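Local structure of farnesyltransferase, putative (Trypanosoma cruzi, 3WCA) at residues Q201-I206 with A289-V294; R207-D212 with D299-K304; C249-V254 with L293-K298. The protein probably catalyses the magnesium-dependent head-to-head condensation of two farnesyl diphosphate molecules to squalene, with reduction by NADPH or NADH, at the entry to sterol synthesis. The protein carries 1 engineered substitution. One frame throughout, in Å; residues are numbered along the deposited sequence.

Interaction 1: residues Q201-I206 with A289-V294; sequences QKTNII and ATLSLV. With FPS (S-[(2E,6E)-3,7,11-trimethyldodeca-2,6,10-trienyl] trihydrogen thiodiphosphate), chain E.
Thr203 turns its methyl, CG2, onto the helix segment 289-294, where it lies 3.8 Å from CG2 of Thr290 and equally near the backbone N of Leu291. CG2 stands anti to the Thr203 backbone N, which puts the methyl on the partner helix and swings OG1 beside its own backbone; there OG1 bonds Phe199 O, one turn back. Thr290 does the same toward Met286, so both threonines present carbon where the helices meet. A small branched residue suits this place, where the CA atoms of Thr203 and Leu291 are only 6.0 Å apart.

The two helices belong to the all-helical isoprenoid synthase fold, and 201-206 also serves the substrate side: Gln201 OE1 lies near C3 of the bound thiodiphosphate FPS, while Asn204, pointing from the other flank, brings ND2 to 3.3 Å from O3B of FPS and doubtfully close to its C4 methyl. Their amides line the pocket where the chain joins its polar head.

One turn after Thr203, Ile206 forks against two residues. The Ile206 and Leu291 side chains cross obliquely, CD1 of one 4.1 Å from CD1 of the other, and Ile206 CG2 meets CG2 of Val294 at 3.9 Å. Leu250 and Met253 of helix 243-258 cover the same isoleucine.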
loop_
_atom_site.group_PDB
_atom_site.type_symbol
_atom_site.label_atom_id
_atom_site.label_comp_id
_atom_site.label_asym_id
_atom_site.label_seq_id
_atom_site.Cartn_x
_atom_site.Cartn_y
_atom_site.Cartn_z
ATOM N N GLN A 201 -1.063 0.550 -3.048
ATOM C CA GLN A 201 -0.159 -0.474 -3.519
ATOM C C GLN A 201 0.140 -0.293 -5.004
ATOM O O GLN A 201 1.286 -0.362 -5.408
ATOM C CB GLN A 201 -0.740 -1.872 -3.248
ATOM C CG GLN A 201 0.228 -3.032 -3.525
ATOM C CD GLN A 201 1.501 -2.972 -2.677
ATOM O OE1 GLN A 201 1.448 -2.721 -1.477
ATOM N NE2 GLN A 201 2.645 -3.216 -3.302
ATOM N N LYS A 202 -0.885 -0.037 -5.802
ATOM C CA LYS A 202 -0.689 0.118 -7.237
ATOM C C LYS A 202 0.166 1.330 -7.603
ATOM O O LYS A 202 0.999 1.247 -8.508
ATOM C CB LYS A 202 -2.044 0.168 -7.958
ATOM C CG LYS A 202 -2.777 -1.175 -7.945
ATOM C CD LYS A 202 -3.963 -1.186 -8.898
ATOM C CE LYS A 202 -4.701 -2.518 -8.857
ATOM N NZ LYS A 202 -5.881 -2.540 -9.778
ATOM N N THR A 203 -0.025 2.449 -6.908
ATOM C CA THR A 203 0.773 3.632 -7.203
ATOM C C THR A 203 2.230 3.318 -6.890
ATOM O O THR A 203 3.125 3.733 -7.618
ATOM C CB THR A 203 0.299 4.855 -6.399
ATOM O OG1 THR A 203 -1.075 5.117 -6.713
ATOM C CG2 THR A 203 1.113 6.089 -6.771
ATOM N N ASN A 204 2.479 2.554 -5.832
ATOM C CA ASN A 204 3.859 2.230 -5.522
ATOM C C ASN A 204 4.422 1.258 -6.550
ATOM O O ASN A 204 5.550 1.413 -6.984
ATOM C CB ASN A 204 3.993 1.646 -4.114
ATOM C CG ASN A 204 3.720 2.680 -3.020
ATOM O OD1 ASN A 204 3.727 3.888 -3.268
ATOM N ND2 ASN A 204 3.488 2.204 -1.807
ATOM N N ILE A 205 3.640 0.254 -6.939
ATOM C CA ILE A 205 4.107 -0.719 -7.927
ATOM C C ILE A 205 4.464 -0.009 -9.240
ATOM O O ILE A 205 5.459 -0.348 -9.904
ATOM C CB ILE A 205 3.031 -1.822 -8.171
ATOM C CG1 ILE A 205 3.123 -2.872 -7.058
ATOM C CG2 ILE A 205 3.235 -2.491 -9.541
ATOM C CD1 ILE A 205 2.004 -3.919 -7.078
ATOM N N ILE A 206 3.661 0.989 -9.601
ATOM C CA ILE A 206 3.903 1.758 -10.807
ATOM C C ILE A 206 5.180 2.590 -10.667
ATOM O O ILE A 206 6.041 2.569 -11.555
ATOM C CB ILE A 206 2.730 2.710 -11.111
ATOM C CG1 ILE A 206 1.495 1.904 -11.506
ATOM C CG2 ILE A 206 3.118 3.685 -12.214
ATOM C CD1 ILE A 206 0.247 2.748 -11.721
ATOM N N ALA A 289 -0.633 12.301 -5.647
ATOM C CA ALA A 289 0.400 13.247 -6.075
ATOM C C ALA A 289 1.472 12.476 -6.849
ATOM O O ALA A 289 1.934 12.927 -7.906
ATOM C CB ALA A 289 1.033 13.964 -4.867
ATOM N N THR A 290 1.865 11.317 -6.329
ATOM C CA THR A 290 2.859 10.495 -7.005
ATOM C C THR A 290 2.319 10.053 -8.374
ATOM O O THR A 290 3.009 10.147 -9.391
ATOM C CB THR A 290 3.176 9.244 -6.191
ATOM O OG1 THR A 290 3.757 9.627 -4.946
ATOM C CG2 THR A 290 4.143 8.341 -6.932
ATOM N N LEU A 291 1.076 9.583 -8.382
ATOM C CA LEU A 291 0.433 9.122 -9.593
ATOM C C LEU A 291 0.372 10.220 -10.659
ATOM O O LEU A 291 0.558 9.945 -11.846
ATOM C CB LEU A 291 -0.985 8.629 -9.284
ATOM C CG LEU A 291 -1.619 7.821 -10.420
ATOM C CD1 LEU A 291 -0.897 6.460 -10.530
ATOM C CD2 LEU A 291 -3.113 7.646 -10.168
ATOM N N SER A 292 0.110 11.455 -10.243
ATOM C CA SER A 292 0.042 12.560 -11.198
ATOM C C SER A 292 1.427 12.845 -11.768
ATOM O O SER A 292 1.560 13.314 -12.893
ATOM C CB SER A 292 -0.505 13.821 -10.530
ATOM O OG SER A 292 0.444 14.394 -9.658
ATOM N N LEU A 293 2.459 12.550 -10.986
ATOM C CA LEU A 293 3.836 12.771 -11.405
ATOM C C LEU A 293 4.378 11.657 -12.302
ATOM O O LEU A 293 5.146 11.928 -13.222
ATOM C CB LEU A 293 4.746 12.902 -10.185
ATOM C CG LEU A 293 5.211 14.305 -9.793
ATOM C CD1 LEU A 293 4.022 15.213 -9.525
ATOM C CD2 LEU A 293 6.098 14.200 -8.561
ATOM N N VAL A 294 3.997 10.408 -12.042
ATOM C CA VAL A 294 4.507 9.317 -12.857
ATOM C C VAL A 294 3.778 9.182 -14.177
ATOM O O VAL A 294 4.312 8.614 -15.122
ATOM C CB VAL A 294 4.435 7.936 -12.147
ATOM C CG1 VAL A 294 5.218 7.972 -10.850
ATOM C CG2 VAL A 294 2.986 7.538 -11.924
HETATM C C1 FPS E . 4.469 -0.242 1.622
HETATM S S1 FPS E . 5.372 -0.043 3.236
HETATM C C2 FPS E . 2.993 -0.668 1.891
HETATM C C3 FPS E . 1.819 -0.321 1.231
HETATM C C4 FPS E . 1.746 0.597 0.031
HETATM C C5 FPS E . 0.530 -0.897 1.773
HETATM C C6 FPS E . -0.033 -0.297 3.099
HETATM C C7 FPS E . -1.535 -0.215 2.937
HETATM C C8 FPS E . -2.388 0.529 3.657
HETATM C C10 FPS E . -3.877 0.410 3.280
HETATM C C9 FPS E . -1.957 1.454 4.802
HETATM C C11 FPS E . -4.650 1.675 3.579
HETATM C C12 FPS E . -6.117 1.343 3.668
HETATM C C13 FPS E . -7.015 1.958 4.469
HETATM C C14 FPS E . -6.660 3.105 5.426
HETATM C C15 FPS E . -8.463 1.479 4.409
HETATM P PA FPS E . 5.508 1.961 3.735
HETATM O O1A FPS E . 4.096 2.611 3.695
HETATM O O2A FPS E . 6.074 2.035 5.131
HETATM O O3A FPS E . 6.689 2.833 2.926
HETATM P PB FPS E . 7.139 3.039 1.307
HETATM O O1B FPS E . 7.405 4.541 0.988
HETATM O O2B FPS E . 8.490 2.277 1.056
HETATM O O3B FPS E . 5.955 2.594 0.352
#

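Interaction 2: residues R207-D212 with D299-K304; sequences RDFYED and DVFHTK
Phe209 and Phe301 form an offset edge-to-face pair: the edge of Phe301 approaches the face of Phe209, with centroids 5.3 Å apart and planes at 77°. CD1 of Phe301 touches CD2 of Phe209 at 3.5 Å. Beside them Tyr210 sets one ring face against the backbone around His302, whose CA sits 3.6 Å from the centroid of the Tyr210 ring, almost on the ring normal, a CH-pi contact. A flat ring can lie against backbone whose side chains, those of His302 and Thr303, point away. Farther along, Lys304 CG lies 3.7 Å from Arg207 CD, and the lysine's ammonium end runs beside Glu211, near enough for attraction but beyond a salt bridge.

Asp208 leaves helical geometry between helices 191-207 and 209-213. Residues 208-212 match the second aspartate-rich D-x-x-E-D motif of squalene synthases, which in relatives faces the magnesium-diphosphate site. Two waters bridge this junction to the loop that follows helix 274-294. One donates to Arg207 O and Val300 O and accepts from Tyr210 N; the other joins Arg207 O to Thr303 O.

Arg207 is itself positioned by Asp208, gripped side-on: NH2 reaches OD2 at 2.9 Å in a nearly straight bond (177°), and NE reaches OD1 at 2.7 Å from above the carboxylate plane. A bend at chi3 (56°) turns the guanidinium to this carboxylate. The Arg207 side chain also comes within about 4 Å of the bound FPS at its nearest atoms. Behind the phenylalanines, Trp222 meets the Phe209 ring, and Ala246 and Leu250 back Phe301.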
loop_
_atom_site.group_PDB
_atom_site.type_symbol
_atom_site.label_atom_id
_atom_site.label_comp_id
_atom_site.label_asym_id
_atom_site.label_seq_id
_atom_site.Cartn_x
_atom_site.Cartn_y
_atom_site.Cartn_z
ATOM N N ARG A 207 5.298 3.314 -9.554
ATOM C CA ARG A 207 6.460 4.168 -9.301
ATOM C C ARG A 207 7.768 3.396 -9.192
ATOM O O ARG A 207 8.806 3.874 -9.656
ATOM C CB ARG A 207 6.283 4.981 -7.998
ATOM C CG ARG A 207 7.509 5.873 -7.637
ATOM C CD ARG A 207 7.621 6.165 -6.118
ATOM N NE ARG A 207 7.676 4.930 -5.332
ATOM C CZ ARG A 207 7.364 4.844 -4.037
ATOM N NH1 ARG A 207 6.979 5.934 -3.377
ATOM N NH2 ARG A 207 7.400 3.665 -3.408
ATOM N N ASP A 208 7.721 2.216 -8.577
ATOM C CA ASP A 208 8.928 1.418 -8.365
ATOM C C ASP A 208 9.301 0.418 -9.456
ATOM O O ASP A 208 10.141 -0.450 -9.234
ATOM C CB ASP A 208 8.837 0.670 -7.023
ATOM C CG ASP A 208 8.680 1.612 -5.833
ATOM O OD1 ASP A 208 9.117 2.775 -5.933
ATOM O OD2 ASP A 208 8.128 1.180 -4.792
ATOM N N PHE A 209 8.693 0.536 -10.634
ATOM C CA PHE A 209 8.999 -0.386 -11.725
ATOM C C PHE A 209 10.489 -0.622 -11.974
ATOM O O PHE A 209 10.951 -1.759 -11.936
ATOM C CB PHE A 209 8.371 0.095 -13.034
ATOM C CG PHE A 209 8.747 -0.751 -14.229
ATOM C CD1 PHE A 209 8.073 -1.933 -14.504
ATOM C CD2 PHE A 209 9.803 -0.378 -15.057
ATOM C CE1 PHE A 209 8.444 -2.728 -15.580
ATOM C CE2 PHE A 209 10.178 -1.177 -16.141
ATOM C CZ PHE A 209 9.497 -2.348 -16.397
ATOM N N TYR A 210 11.235 0.445 -12.250
ATOM C CA TYR A 210 12.660 0.311 -12.546
ATOM C C TYR A 210 13.448 -0.334 -11.419
ATOM O O TYR A 210 14.213 -1.273 -11.636
ATOM C CB TYR A 210 13.276 1.671 -12.860
ATOM C CG TYR A 210 14.698 1.585 -13.381
ATOM C CD1 TYR A 210 14.979 0.975 -14.603
ATOM C CD2 TYR A 210 15.761 2.127 -12.658
ATOM C CE1 TYR A 210 16.281 0.907 -15.095
ATOM C CE2 TYR A 210 17.069 2.064 -13.141
ATOM C CZ TYR A 210 17.318 1.454 -14.359
ATOM O OH TYR A 210 18.606 1.405 -14.844
ATOM N N GLU A 211 13.273 0.196 -10.218
ATOM C CA GLU A 211 13.953 -0.321 -9.041
ATOM C C GLU A 211 13.640 -1.801 -8.853
ATOM O O GLU A 211 14.513 -2.589 -8.509
ATOM C CB GLU A 211 13.500 0.466 -7.810
ATOM C CG GLU A 211 14.068 -0.020 -6.492
ATOM C CD GLU A 211 13.484 0.742 -5.321
ATOM O OE1 GLU A 211 13.511 1.992 -5.358
ATOM O OE2 GLU A 211 12.998 0.095 -4.370
ATOM N N ASP A 212 12.390 -2.179 -9.083
ATOM C CA ASP A 212 12.000 -3.573 -8.918
ATOM C C ASP A 212 12.575 -4.506 -9.980
ATOM O O ASP A 212 13.055 -5.602 -9.660
ATOM C CB ASP A 212 10.473 -3.707 -8.902
ATOM C CG ASP A 212 9.837 -3.088 -7.653
ATOM O OD1 ASP A 212 10.524 -3.003 -6.617
ATOM O OD2 ASP A 212 8.648 -2.708 -7.703
ATOM N N ASP A 299 10.662 9.176 -17.228
ATOM C CA ASP A 299 11.730 9.104 -16.236
ATOM C C ASP A 299 11.494 7.913 -15.326
ATOM O O ASP A 299 12.414 7.404 -14.695
ATOM C CB ASP A 299 11.781 10.380 -15.385
ATOM C CG ASP A 299 12.305 11.583 -16.155
ATOM O OD1 ASP A 299 13.033 11.373 -17.144
ATOM O OD2 ASP A 299 12.008 12.735 -15.759
ATOM N N VAL A 300 10.245 7.479 -15.258
ATOM C CA VAL A 300 9.863 6.338 -14.438
ATOM C C VAL A 300 10.683 5.092 -14.788
ATOM O O VAL A 300 10.886 4.212 -13.949
ATOM C CB VAL A 300 8.346 6.027 -14.635
ATOM C CG1 VAL A 300 7.991 4.675 -14.049
ATOM C CG2 VAL A 300 7.504 7.133 -13.990
ATOM N N PHE A 301 11.181 5.025 -16.018
ATOM C CA PHE A 301 11.921 3.847 -16.433
ATOM C C PHE A 301 13.421 3.849 -16.197
ATOM O O PHE A 301 14.123 2.958 -16.670
ATOM C CB PHE A 301 11.581 3.529 -17.888
ATOM C CG PHE A 301 10.134 3.154 -18.086
ATOM C CD1 PHE A 301 9.656 1.933 -17.641
ATOM C CD2 PHE A 301 9.235 4.056 -18.647
ATOM C CE1 PHE A 301 8.297 1.617 -17.752
ATOM C CE2 PHE A 301 7.876 3.745 -18.759
ATOM C CZ PHE A 301 7.411 2.527 -18.308
ATOM N N HIS A 302 13.910 4.829 -15.445
ATOM C CA HIS A 302 15.329 4.879 -15.120
ATOM C C HIS A 302 15.618 5.516 -13.749
ATOM O O HIS A 302 16.773 5.691 -13.373
ATOM C CB HIS A 302 16.115 5.595 -16.226
ATOM C CG HIS A 302 15.809 7.055 -16.347
ATOM N ND1 HIS A 302 16.052 7.954 -15.330
ATOM C CD2 HIS A 302 15.318 7.779 -17.380
ATOM C CE1 HIS A 302 15.725 9.170 -15.733
ATOM N NE2 HIS A 302 15.278 9.091 -16.974
ATOM N N THR A 303 14.571 5.846 -12.997
ATOM C CA THR A 303 14.755 6.427 -11.673
ATOM C C THR A 303 13.446 6.501 -10.898
ATOM O O THR A 303 12.371 6.294 -11.465
ATOM C CB THR A 303 15.319 7.847 -11.752
ATOM O OG1 THR A 303 15.774 8.246 -10.451
ATOM C CG2 THR A 303 14.247 8.808 -12.206
ATOM N N LYS A 304 13.533 6.812 -9.604
ATOM C CA LYS A 304 12.333 6.931 -8.785
ATOM C C LYS A 304 11.806 8.351 -8.817
ATOM O O LYS A 304 12.502 9.287 -8.437
ATOM C CB LYS A 304 12.593 6.567 -7.324
ATOM C CG LYS A 304 11.298 6.580 -6.510
ATOM C CD LYS A 304 11.512 6.698 -5.023
ATOM C CE LYS A 304 12.156 5.470 -4.435
ATOM N NZ LYS A 304 12.229 5.618 -2.952
HETATM O O HOH W 1 10.622 3.007 -11.716
HETATM O O HOH W 2 9.505 6.429 -10.789
#

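Interaction 3: residues C249-V254 with L293-K298; sequences CLNAMV and LVFNNK
Asn251 reaches from its helix to the turn 294-297 with both ends of its amide. Its ND2 gives a nearly straight bond (174°) to OD1 of Asn296 at 3.1 Å, lying in the amide plane of Asn251 but arriving above the carbonyl plane of Asn296. Its OD1 takes a weak bond from Asn296 N, 2.8 Å long but bent to 130°. Asparagine suits this buried place because one short side chain both donates and accepts.

Packing is close around this amide. Phe295 crosses Asn251 at about a right angle, and its CD1 lies 3.7 Å from Val254 CG1. With CG anti to its backbone N, Phe295 swings its ring to the helix. Leu250 presses CD2 against two backbone oxygens, 3.2 Å from Val294 O and 3.3 Å from Asn297 O.

The far end is looser: Asn297 directs its amide away, with ND2 bonded to Leu293 O and OD1 to Asp299 N, while exposed Lys298 leaves the contact and pairs with Glu243. The other amide end of Asn296, ND2, goes to Arg339 O. The turn itself is type II, Val294 to Asn297, and carries the chain out of helix 274-294; Asn296 takes its third position with positive phi (53°), a conformation that asparagine tolerates well.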
loop_
_atom_site.group_PDB
_atom_site.type_symbol
_atom_site.label_atom_id
_atom_site.label_comp_id
_atom_site.label_asym_id
_atom_site.label_seq_id
_atom_site.Cartn_x
_atom_site.Cartn_y
_atom_site.Cartn_z
ATOM N N CYS A 249 2.411 1.866 -21.912
ATOM C CA CYS A 249 2.068 0.823 -20.959
ATOM C C CYS A 249 1.994 1.463 -19.561
ATOM O O CYS A 249 1.096 1.162 -18.782
ATOM C CB CYS A 249 3.116 -0.283 -20.994
ATOM S SG CYS A 249 2.803 -1.583 -19.798
ATOM N N LEU A 250 2.946 2.345 -19.257
ATOM C CA LEU A 250 2.955 3.065 -17.987
ATOM C C LEU A 250 1.617 3.782 -17.857
ATOM O O LEU A 250 0.984 3.752 -16.795
ATOM C CB LEU A 250 4.082 4.099 -17.957
ATOM C CG LEU A 250 3.950 5.267 -16.956
ATOM C CD1 LEU A 250 3.848 4.719 -15.539
ATOM C CD2 LEU A 250 5.165 6.207 -17.073
ATOM N N ASN A 251 1.170 4.411 -18.943
ATOM C CA ASN A 251 -0.102 5.128 -18.901
ATOM C C ASN A 251 -1.297 4.209 -18.698
ATOM O O ASN A 251 -2.285 4.599 -18.082
ATOM C CB ASN A 251 -0.289 5.977 -20.164
ATOM C CG ASN A 251 0.643 7.162 -20.192
ATOM O OD1 ASN A 251 1.211 7.530 -19.158
ATOM N ND2 ASN A 251 0.814 7.770 -21.366
ATOM N N ALA A 252 -1.203 2.988 -19.210
ATOM C CA ALA A 252 -2.288 2.020 -19.053
ATOM C C ALA A 252 -2.312 1.555 -17.603
ATOM O O ALA A 252 -3.361 1.200 -17.072
ATOM C CB ALA A 252 -2.080 0.818 -19.981
ATOM N N MET A 253 -1.154 1.551 -16.959
ATOM C CA MET A 253 -1.112 1.134 -15.565
ATOM C C MET A 253 -1.805 2.205 -14.728
ATOM O O MET A 253 -2.621 1.897 -13.857
ATOM C CB MET A 253 0.328 0.947 -15.112
ATOM C CG MET A 253 1.014 -0.255 -15.751
ATOM S SD MET A 253 0.405 -1.875 -15.182
ATOM C CE MET A 253 0.886 -1.827 -13.454
ATOM N N VAL A 254 -1.489 3.463 -15.021
ATOM C CA VAL A 254 -2.083 4.592 -14.320
ATOM C C VAL A 254 -3.609 4.512 -14.453
ATOM O O VAL A 254 -4.335 4.607 -13.457
ATOM C CB VAL A 254 -1.561 5.917 -14.894
ATOM C CG1 VAL A 254 -2.328 7.094 -14.311
ATOM C CG2 VAL A 254 -0.084 6.061 -14.568
ATOM N N LEU A 293 2.459 12.550 -10.986
ATOM C CA LEU A 293 3.836 12.771 -11.405
ATOM C C LEU A 293 4.378 11.657 -12.302
ATOM O O LEU A 293 5.146 11.928 -13.222
ATOM C CB LEU A 293 4.746 12.902 -10.185
ATOM C CG LEU A 293 5.211 14.305 -9.793
ATOM C CD1 LEU A 293 4.022 15.213 -9.525
ATOM C CD2 LEU A 293 6.098 14.200 -8.561
ATOM N N VAL A 294 3.997 10.408 -12.042
ATOM C CA VAL A 294 4.507 9.317 -12.857
ATOM C C VAL A 294 3.778 9.182 -14.177
ATOM O O VAL A 294 4.312 8.614 -15.122
ATOM C CB VAL A 294 4.435 7.936 -12.147
ATOM C CG1 VAL A 294 5.218 7.972 -10.850
ATOM C CG2 VAL A 294 2.986 7.538 -11.924
ATOM N N PHE A 295 2.558 9.689 -14.239
ATOM C CA PHE A 295 1.782 9.585 -15.455
ATOM C C PHE A 295 2.477 10.228 -16.657
ATOM O O PHE A 295 2.931 11.359 -16.579
ATOM C CB PHE A 295 0.411 10.232 -15.261
ATOM C CG PHE A 295 -0.440 10.224 -16.500
ATOM C CD1 PHE A 295 -0.799 9.025 -17.107
ATOM C CD2 PHE A 295 -0.884 11.419 -17.063
ATOM C CE1 PHE A 295 -1.591 9.015 -18.265
ATOM C CE2 PHE A 295 -1.672 11.426 -18.215
ATOM C CZ PHE A 295 -2.029 10.218 -18.821
ATOM N N ASN A 296 2.544 9.490 -17.762
ATOM C CA ASN A 296 3.138 9.983 -18.996
ATOM C C ASN A 296 4.551 10.511 -18.762
ATOM O O ASN A 296 5.002 11.402 -19.469
ATOM C CB ASN A 296 2.242 11.090 -19.572
ATOM C CG ASN A 296 2.345 11.213 -21.091
ATOM O OD1 ASN A 296 2.599 10.242 -21.785
ATOM N ND2 ASN A 296 2.124 12.413 -21.606
ATOM N N ASN A 297 5.249 9.943 -17.779
ATOM C CA ASN A 297 6.606 10.377 -17.439
ATOM C C ASN A 297 7.610 9.283 -17.745
ATOM O O ASN A 297 7.679 8.291 -17.027
ATOM C CB ASN A 297 6.687 10.731 -15.945
ATOM C CG ASN A 297 8.032 11.331 -15.552
ATOM O OD1 ASN A 297 8.985 11.333 -16.336
ATOM N ND2 ASN A 297 8.115 11.842 -14.321
ATOM N N LYS A 298 8.412 9.462 -18.790
ATOM C CA LYS A 298 9.364 8.421 -19.147
ATOM C C LYS A 298 10.533 8.253 -18.172
ATOM O O LYS A 298 11.291 7.286 -18.260
ATOM C CB LYS A 298 9.864 8.630 -20.592
ATOM C CG LYS A 298 11.211 9.276 -20.747
ATOM C CD LYS A 298 11.141 10.775 -20.619
ATOM C CE LYS A 298 12.475 11.387 -21.012
ATOM N NZ LYS A 298 12.843 11.021 -22.405
#

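From the N terminus, the end of helix 191-207 supplies 201-206 to interaction 1; 207-212, running on into helix 209-213, supplies interaction 2. The chain then passes through helix 243-258, whose 249-254 segment opens interaction 3, before helix 274-294 and its exit loop provide all three second partners, 289-294, 293-298 and 299-304. Interactions 1 and 2 close loops of 82 and 86 intervening residues that cross. Interaction 3, with 38, is nested inside the loop of interaction 2, and it shares Leu293 and Val294 with interaction 1. The contacts adjoin: Leu291 meets Val254, and Val300 packs on Val294, tying helices 191-207, 209-213, 243-258 and 274-294 and the exit loop together.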